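Local coordinates for protein endo-beta-1,4-glucanase (cellulase B) (Bacillus halodurans, PDB 4V2X) that hydrolyses xyloglucan and beta-1,3-1,4-glucans as a family 5 endo-beta-1,4-glucanase, with Ig-like and CBM46 modules beside the catalytic one, at residues Q295-A300 with I345-E350; D302-T307 with R351-M356. All coordinates share one frame; numbering follows the deposited sequence.

Overall arrangement
Both contacts hold helix 291-309 of the catalytic barrel against the stretch of chain that leads into the last barrel strand: contact 1 against the end of helix 334-350, contact 2 against the turn leading into strand 354-357. Their centres lie about 8 Å apart. L348 O of contact 1 probably accepts a hydrogen bond from I353 N of contact 2 at 3.0 Å, while I298 CG2 packs on R351 NH2 at 4.0 Å. R351 therefore serves both. The two contacts sit away from the calcium site of D216 and D217. Contact 2 is at the N-terminal end of strand 354-357, whereas family 5 enzymes have their active site at the C-terminal barrel ends.

Contact 1 of 2, residues Q295-A300 with I345-E350; sequences QEIIEA and IHHLNE
With CG placed beside the backbone N and anti to the carbonyl carbon (chi1 -78°), H347 extends its imidazole across the groove between two helices to I297 and I298. I298 meets it with CG1, which also stands beside its own backbone N (chi1 -68°); the CA-CB bond does not aim at the other helix, but the branch reaches inward until CG1 lies 4.1 Å from H347 CE1. This is a CH-pi contact over the ring face: CG1 is 4.2 Å from the centroid of the H347 ring and 14° off the ring normal, shifted somewhat toward the CE1-NE2 rim. The opposite face is covered by H346 CD2, 3.7 Å above the H347 plane, so the ring is held between the next-door histidine and the isoleucine of the other helix. I297 uses its other branch, the methyl CG2 anti to the backbone N, and brings it 4.0 Å from H347 CB; the two side chains cross at about a right angle.

Helices 291-309 and 334-350 follow the sixth and seventh strands of the eight-stranded parallel barrel of the family 5 catalytic module, a (beta/alpha)8 fold, and here they pack as neighbours on its outside. I297 is buried and continues along helix 334-350 onto F340, F343 and L344. The ring of F343 also meets the imidazole of H347 at a slant. No hydrogen bond joins the two segments. The polar edge of the histidine is instead tied to the residue that follows its helix: ND1 of H347 is hydrogen-bonded, with R351 NH1 beside it, and this bond probably helps to hold the rotation of the ring that I298 covers. The same NH1 separately binds the backbone oxygen of H347.

Contact 2 of 2, residues D302-T307 with R351-M356; sequences DRVHHT and RDITHM
R351 lies between D302 and H305 of helix 291-309, turning the edge of its guanidinium to the acid and its aliphatic stem to the histidine. Its chain runs extended from CG to NE and presents the group side-on, with both NE and NH2 of R351 donating to the single oxygen OD1 of D302, each at 2.8 Å. That oxygen lies nearly in the guanidinium plane, but the carboxylate is turned 30° from it, and the two N-H groups come to OD1 from the same face of the acid, NE on the anti side and NH2 from above the plane. The salt bridge is thus side-on, with two donors on one oxygen and neither bond straight.

H305 stands almost at right angles to the guanidinium, the planes 87° apart. Its CG, anti to the backbone N, carries the ring toward the other segment, where H305 ND1 approaches R351 CB at 3.6 Å and donates to R351 O at 3.2 Å. The acceptor is close to the imidazole plane, yet the donor approaches the carbonyl nearly broadside (C=O...N 107°), well out of its plane. Side chain and backbone of the same arginine are in this way both held by one helix. Deeper in, V304 CG1 meets I353 CD1 at 3.9 Å, the side chains crossing at about a right angle, and both also pack on V315 of strand 315-320. D352, whose carboxylate makes a salt bridge to R63, has positive phi as the C' residue of a Schellman motif. That motif ends helix 334-350, and the turn then delivers the chain into strand 354-357, the last alpha-to-beta connection of the (beta/alpha)8 barrel.

Contact 1 of 2, residues Q295-A300 with I345-E350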
loop_
_atom_site.group_PDB
_atom_site.type_symbol
_atom_site.label_atom_id
_atom_site.label_comp_id
_atom_site.label_asym_id
_atom_site.label_seq_id
_atom_site.Cartn_x
_atom_site.Cartn_y
_atom_site.Cartn_z
ATOM N N GLN A 295 -16.785 -7.474 24.761
ATOM C CA GLN A 295 -17.036 -7.257 23.340
ATOM C C GLN A 295 -15.789 -6.848 22.581
ATOM O O GLN A 295 -15.635 -7.216 21.411
ATOM C CB GLN A 295 -18.153 -6.228 23.122
ATOM C CG GLN A 295 -19.534 -6.793 23.407
ATOM C CD GLN A 295 -19.817 -8.065 22.619
ATOM O OE1 GLN A 295 -19.544 -8.138 21.418
ATOM N NE2 GLN A 295 -20.350 -9.080 23.295
ATOM N N GLU A 296 -14.894 -6.094 23.217
ATOM C CA GLU A 296 -13.659 -5.733 22.529
ATOM C C GLU A 296 -12.847 -6.980 22.178
ATOM O O GLU A 296 -12.297 -7.077 21.080
ATOM C CB GLU A 296 -12.794 -4.759 23.327
ATOM C CG GLU A 296 -11.641 -4.241 22.479
ATOM C CD GLU A 296 -10.760 -3.241 23.184
ATOM O OE1 GLU A 296 -9.768 -3.674 23.808
ATOM O OE2 GLU A 296 -11.033 -2.025 23.082
ATOM N N ILE A 297 -12.757 -7.911 23.123
ATOM C CA ILE A 297 -12.042 -9.168 22.908
ATOM C C ILE A 297 -12.663 -9.970 21.767
ATOM O O ILE A 297 -11.962 -10.420 20.858
ATOM C CB ILE A 297 -12.005 -10.010 24.207
ATOM C CG1 ILE A 297 -11.006 -9.389 25.186
ATOM C CG2 ILE A 297 -11.622 -11.460 23.928
ATOM C CD1 ILE A 297 -11.179 -9.864 26.618
ATOM N N ILE A 298 -13.981 -10.130 21.806
ATOM C CA ILE A 298 -14.669 -10.896 20.772
ATOM C C ILE A 298 -14.467 -10.243 19.407
ATOM O O ILE A 298 -14.090 -10.916 18.454
ATOM C CB ILE A 298 -16.174 -11.083 21.092
ATOM C CG1 ILE A 298 -16.340 -11.997 22.314
ATOM C CG2 ILE A 298 -16.909 -11.676 19.898
ATOM C CD1 ILE A 298 -17.723 -11.958 22.933
ATOM N N GLU A 299 -14.687 -8.934 19.321
ATOM C CA GLU A 299 -14.610 -8.232 18.039
ATOM C C GLU A 299 -13.196 -8.241 17.493
ATOM O O GLU A 299 -12.980 -8.540 16.315
ATOM C CB GLU A 299 -15.112 -6.794 18.171
ATOM C CG GLU A 299 -16.609 -6.703 18.416
ATOM C CD GLU A 299 -17.087 -5.297 18.737
ATOM O OE1 GLU A 299 -16.254 -4.368 18.855
ATOM O OE2 GLU A 299 -18.316 -5.123 18.876
ATOM N N ALA A 300 -12.234 -7.916 18.348
ATOM C CA ALA A 300 -10.838 -7.857 17.931
ATOM C C ALA A 300 -10.340 -9.212 17.445
ATOM O O ALA A 300 -9.754 -9.326 16.370
ATOM C CB ALA A 300 -9.963 -7.345 19.064
ATOM N N ILE A 345 -8.431 -15.893 27.496
ATOM C CA ILE A 345 -7.745 -17.114 27.083
ATOM C C ILE A 345 -8.724 -18.100 26.450
ATOM O O ILE A 345 -8.375 -18.774 25.482
ATOM C CB ILE A 345 -6.922 -17.742 28.233
ATOM C CG1 ILE A 345 -5.762 -16.805 28.585
ATOM C CG2 ILE A 345 -6.387 -19.113 27.831
ATOM C CD1 ILE A 345 -5.065 -17.127 29.894
ATOM N N HIS A 346 -9.956 -18.153 26.951
ATOM C CA HIS A 346 -10.969 -18.984 26.313
ATOM C C HIS A 346 -11.145 -18.561 24.861
ATOM O O HIS A 346 -11.160 -19.397 23.953
ATOM C CB HIS A 346 -12.310 -18.884 27.037
ATOM C CG HIS A 346 -13.463 -19.399 26.233
ATOM N ND1 HIS A 346 -13.571 -20.720 25.853
ATOM C CD2 HIS A 346 -14.549 -18.770 25.723
ATOM C CE1 HIS A 346 -14.672 -20.882 25.143
ATOM N NE2 HIS A 346 -15.285 -19.717 25.053
ATOM N N HIS A 347 -11.272 -17.258 24.632
ATOM C CA HIS A 347 -11.575 -16.794 23.273
ATOM C C HIS A 347 -10.379 -16.903 22.332
ATOM O O HIS A 347 -10.546 -17.096 21.133
ATOM C CB HIS A 347 -12.193 -15.397 23.306
ATOM C CG HIS A 347 -13.632 -15.430 23.690
ATOM N ND1 HIS A 347 -14.613 -15.906 22.845
ATOM C CD2 HIS A 347 -14.259 -15.108 24.845
ATOM C CE1 HIS A 347 -15.782 -15.852 23.454
ATOM N NE2 HIS A 347 -15.594 -15.378 24.671
ATOM N N LEU A 348 -9.176 -16.848 22.885
ATOM C CA LEU A 348 -7.979 -17.151 22.104
ATOM C C LEU A 348 -7.930 -18.632 21.726
ATOM O O LEU A 348 -7.588 -18.972 20.595
ATOM C CB LEU A 348 -6.731 -16.770 22.881
ATOM C CG LEU A 348 -6.598 -15.273 23.175
ATOM C CD1 LEU A 348 -5.421 -15.043 24.100
ATOM C CD2 LEU A 348 -6.446 -14.464 21.889
ATOM N N ASN A 349 -8.296 -19.499 22.662
ATOM C CA ASN A 349 -8.343 -20.937 22.391
ATOM C C ASN A 349 -9.323 -21.266 21.282
ATOM O O ASN A 349 -9.017 -22.057 20.389
ATOM C CB ASN A 349 -8.724 -21.725 23.651
ATOM C CG ASN A 349 -7.602 -21.789 24.666
ATOM O OD1 ASN A 349 -6.436 -21.602 24.342
ATOM N ND2 ASN A 349 -7.956 -22.056 25.906
ATOM N N GLU A 350 -10.506 -20.659 21.354
ATOM C CA GLU A 350 -11.542 -20.850 20.348
ATOM C C GLU A 350 -11.030 -20.493 18.956
ATOM O O GLU A 350 -11.439 -21.097 17.969
ATOM C CB GLU A 350 -12.766 -19.996 20.674
ATOM C CG GLU A 350 -13.611 -20.536 21.813
ATOM C CD GLU A 350 -14.343 -21.810 21.434
ATOM O OE1 GLU A 350 -14.948 -21.842 20.338
ATOM O OE2 GLU A 350 -14.309 -22.770 22.227
#

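Contact 2 of 2, residues D302-T307 with R351-M356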
loop_
_atom_site.group_PDB
_atom_site.type_symbol
_atom_site.label_atom_id
_atom_site.label_comp_id
_atom_site.label_asym_id
_atom_site.label_seq_id
_atom_site.Cartn_x
_atom_site.Cartn_y
_atom_site.Cartn_z
ATOM N N ASP A 302 -12.139 -11.829 16.603
ATOM C CA ASP A 302 -12.874 -12.241 15.405
ATOM C C ASP A 302 -12.193 -11.665 14.162
ATOM O O ASP A 302 -12.031 -12.366 13.171
ATOM C CB ASP A 302 -14.340 -11.803 15.453
ATOM C CG ASP A 302 -15.229 -12.768 16.234
ATOM O OD1 ASP A 302 -14.767 -13.867 16.636
ATOM O OD2 ASP A 302 -16.415 -12.433 16.421
ATOM N N ARG A 303 -11.806 -10.388 14.208
ATOM C CA ARG A 303 -11.108 -9.767 13.082
ATOM C C ARG A 303 -9.805 -10.510 12.789
ATOM O O ARG A 303 -9.496 -10.840 11.648
ATOM C CB ARG A 303 -10.797 -8.291 13.350
ATOM C CG ARG A 303 -11.998 -7.361 13.388
ATOM C CD ARG A 303 -11.565 -5.901 13.340
ATOM N NE ARG A 303 -10.750 -5.485 14.485
ATOM C CZ ARG A 303 -11.218 -4.968 15.623
ATOM N NH1 ARG A 303 -12.524 -4.811 15.820
ATOM N NH2 ARG A 303 -10.375 -4.610 16.587
ATOM N N VAL A 304 -9.056 -10.789 13.843
ATOM C CA VAL A 304 -7.785 -11.482 13.718
ATOM C C VAL A 304 -7.986 -12.882 13.118
ATOM O O VAL A 304 -7.253 -13.293 12.221
ATOM C CB VAL A 304 -7.077 -11.572 15.083
ATOM C CG1 VAL A 304 -5.858 -12.477 15.020
ATOM C CG2 VAL A 304 -6.669 -10.179 15.553
ATOM N N HIS A 305 -8.990 -13.597 13.605
ATOM C CA HIS A 305 -9.248 -14.942 13.116
ATOM C C HIS A 305 -9.684 -14.917 11.647
ATOM O O HIS A 305 -9.168 -15.673 10.825
ATOM C CB HIS A 305 -10.297 -15.647 13.971
ATOM C CG HIS A 305 -10.505 -17.072 13.573
ATOM N ND1 HIS A 305 -9.756 -18.108 14.086
ATOM C CD2 HIS A 305 -11.327 -17.620 12.651
ATOM C CE1 HIS A 305 -10.139 -19.241 13.524
ATOM N NE2 HIS A 305 -11.088 -18.972 12.645
ATOM N N HIS A 306 -10.630 -14.040 11.325
ATOM C CA HIS A 306 -11.153 -13.939 9.972
ATOM C C HIS A 306 -10.090 -13.538 8.966
ATOM O O HIS A 306 -10.029 -14.083 7.861
ATOM C CB HIS A 306 -12.309 -12.942 9.921
ATOM C CG HIS A 306 -12.921 -12.814 8.561
ATOM N ND1 HIS A 306 -12.542 -11.840 7.666
ATOM C CD2 HIS A 306 -13.866 -13.553 7.937
ATOM C CE1 HIS A 306 -13.238 -11.976 6.550
ATOM N NE2 HIS A 306 -14.048 -13.009 6.688
ATOM N N THR A 307 -9.248 -12.592 9.349
ATOM C CA THR A 307 -8.261 -12.048 8.431
ATOM C C THR A 307 -7.037 -12.953 8.258
ATOM O O THR A 307 -6.454 -13.011 7.162
ATOM C CB THR A 307 -7.830 -10.641 8.889
ATOM O OG1 THR A 307 -8.996 -9.834 9.083
ATOM C CG2 THR A 307 -6.935 -9.978 7.857
ATOM N N ARG A 351 -10.141 -19.505 18.888
ATOM C CA ARG A 351 -9.644 -18.994 17.611
ATOM C C ARG A 351 -8.221 -19.459 17.272
ATOM O O ARG A 351 -7.595 -18.930 16.353
ATOM C CB ARG A 351 -9.763 -17.466 17.624
ATOM C CG ARG A 351 -11.221 -17.008 17.655
ATOM C CD ARG A 351 -11.361 -15.558 18.092
ATOM N NE ARG A 351 -12.762 -15.139 18.205
ATOM C CZ ARG A 351 -13.572 -15.460 19.210
ATOM N NH1 ARG A 351 -13.131 -16.227 20.201
ATOM N NH2 ARG A 351 -14.838 -15.033 19.215
ATOM N N ASP A 352 -7.714 -20.452 18.001
ATOM C CA ASP A 352 -6.425 -21.077 17.678
ATOM C C ASP A 352 -5.262 -20.089 17.744
ATOM O O ASP A 352 -4.281 -20.229 17.012
ATOM C CB ASP A 352 -6.486 -21.710 16.274
ATOM C CG ASP A 352 -5.436 -22.798 16.055
ATOM O OD1 ASP A 352 -5.046 -23.486 17.022
ATOM O OD2 ASP A 352 -5.013 -22.978 14.893
ATOM N N ILE A 353 -5.364 -19.096 18.624
ATOM C CA ILE A 353 -4.333 -18.070 18.728
ATOM C C ILE A 353 -3.374 -18.431 19.860
ATOM O O ILE A 353 -3.778 -18.608 21.008
ATOM C CB ILE A 353 -4.958 -16.675 18.934
ATOM C CG1 ILE A 353 -5.697 -16.249 17.654
ATOM C CG2 ILE A 353 -3.879 -15.648 19.282
ATOM C CD1 ILE A 353 -6.639 -15.075 17.825
ATOM N N THR A 354 -2.094 -18.550 19.527
ATOM C CA THR A 354 -1.072 -18.787 20.538
ATOM C C THR A 354 -0.780 -17.479 21.276
ATOM O O THR A 354 -0.639 -16.434 20.651
ATOM C CB THR A 354 0.193 -19.384 19.900
ATOM O OG1 THR A 354 -0.066 -20.762 19.586
ATOM C CG2 THR A 354 1.393 -19.289 20.829
ATOM N N HIS A 355 -0.690 -17.543 22.603
ATOM C CA HIS A 355 -0.530 -16.333 23.423
ATOM C C HIS A 355 0.744 -16.388 24.251
ATOM O O HIS A 355 1.176 -17.455 24.672
ATOM C CB HIS A 355 -1.754 -16.101 24.321
ATOM C CG HIS A 355 -2.168 -17.304 25.112
ATOM N ND1 HIS A 355 -1.519 -17.700 26.262
ATOM C CD2 HIS A 355 -3.150 -18.210 24.903
ATOM C CE1 HIS A 355 -2.082 -18.802 26.724
ATOM N NE2 HIS A 355 -3.078 -19.127 25.923
ATOM N N MET A 356 1.347 -15.225 24.467
ATOM C CA MET A 356 2.558 -15.131 25.259
ATOM C C MET A 356 2.389 -14.034 26.302
ATOM O O MET A 356 2.249 -12.861 25.962
ATOM C CB MET A 356 3.763 -14.857 24.354
ATOM C CG MET A 356 3.757 -15.689 23.077
ATOM S SD MET A 356 5.306 -15.659 22.164
ATOM C CE MET A 356 6.344 -16.663 23.235
#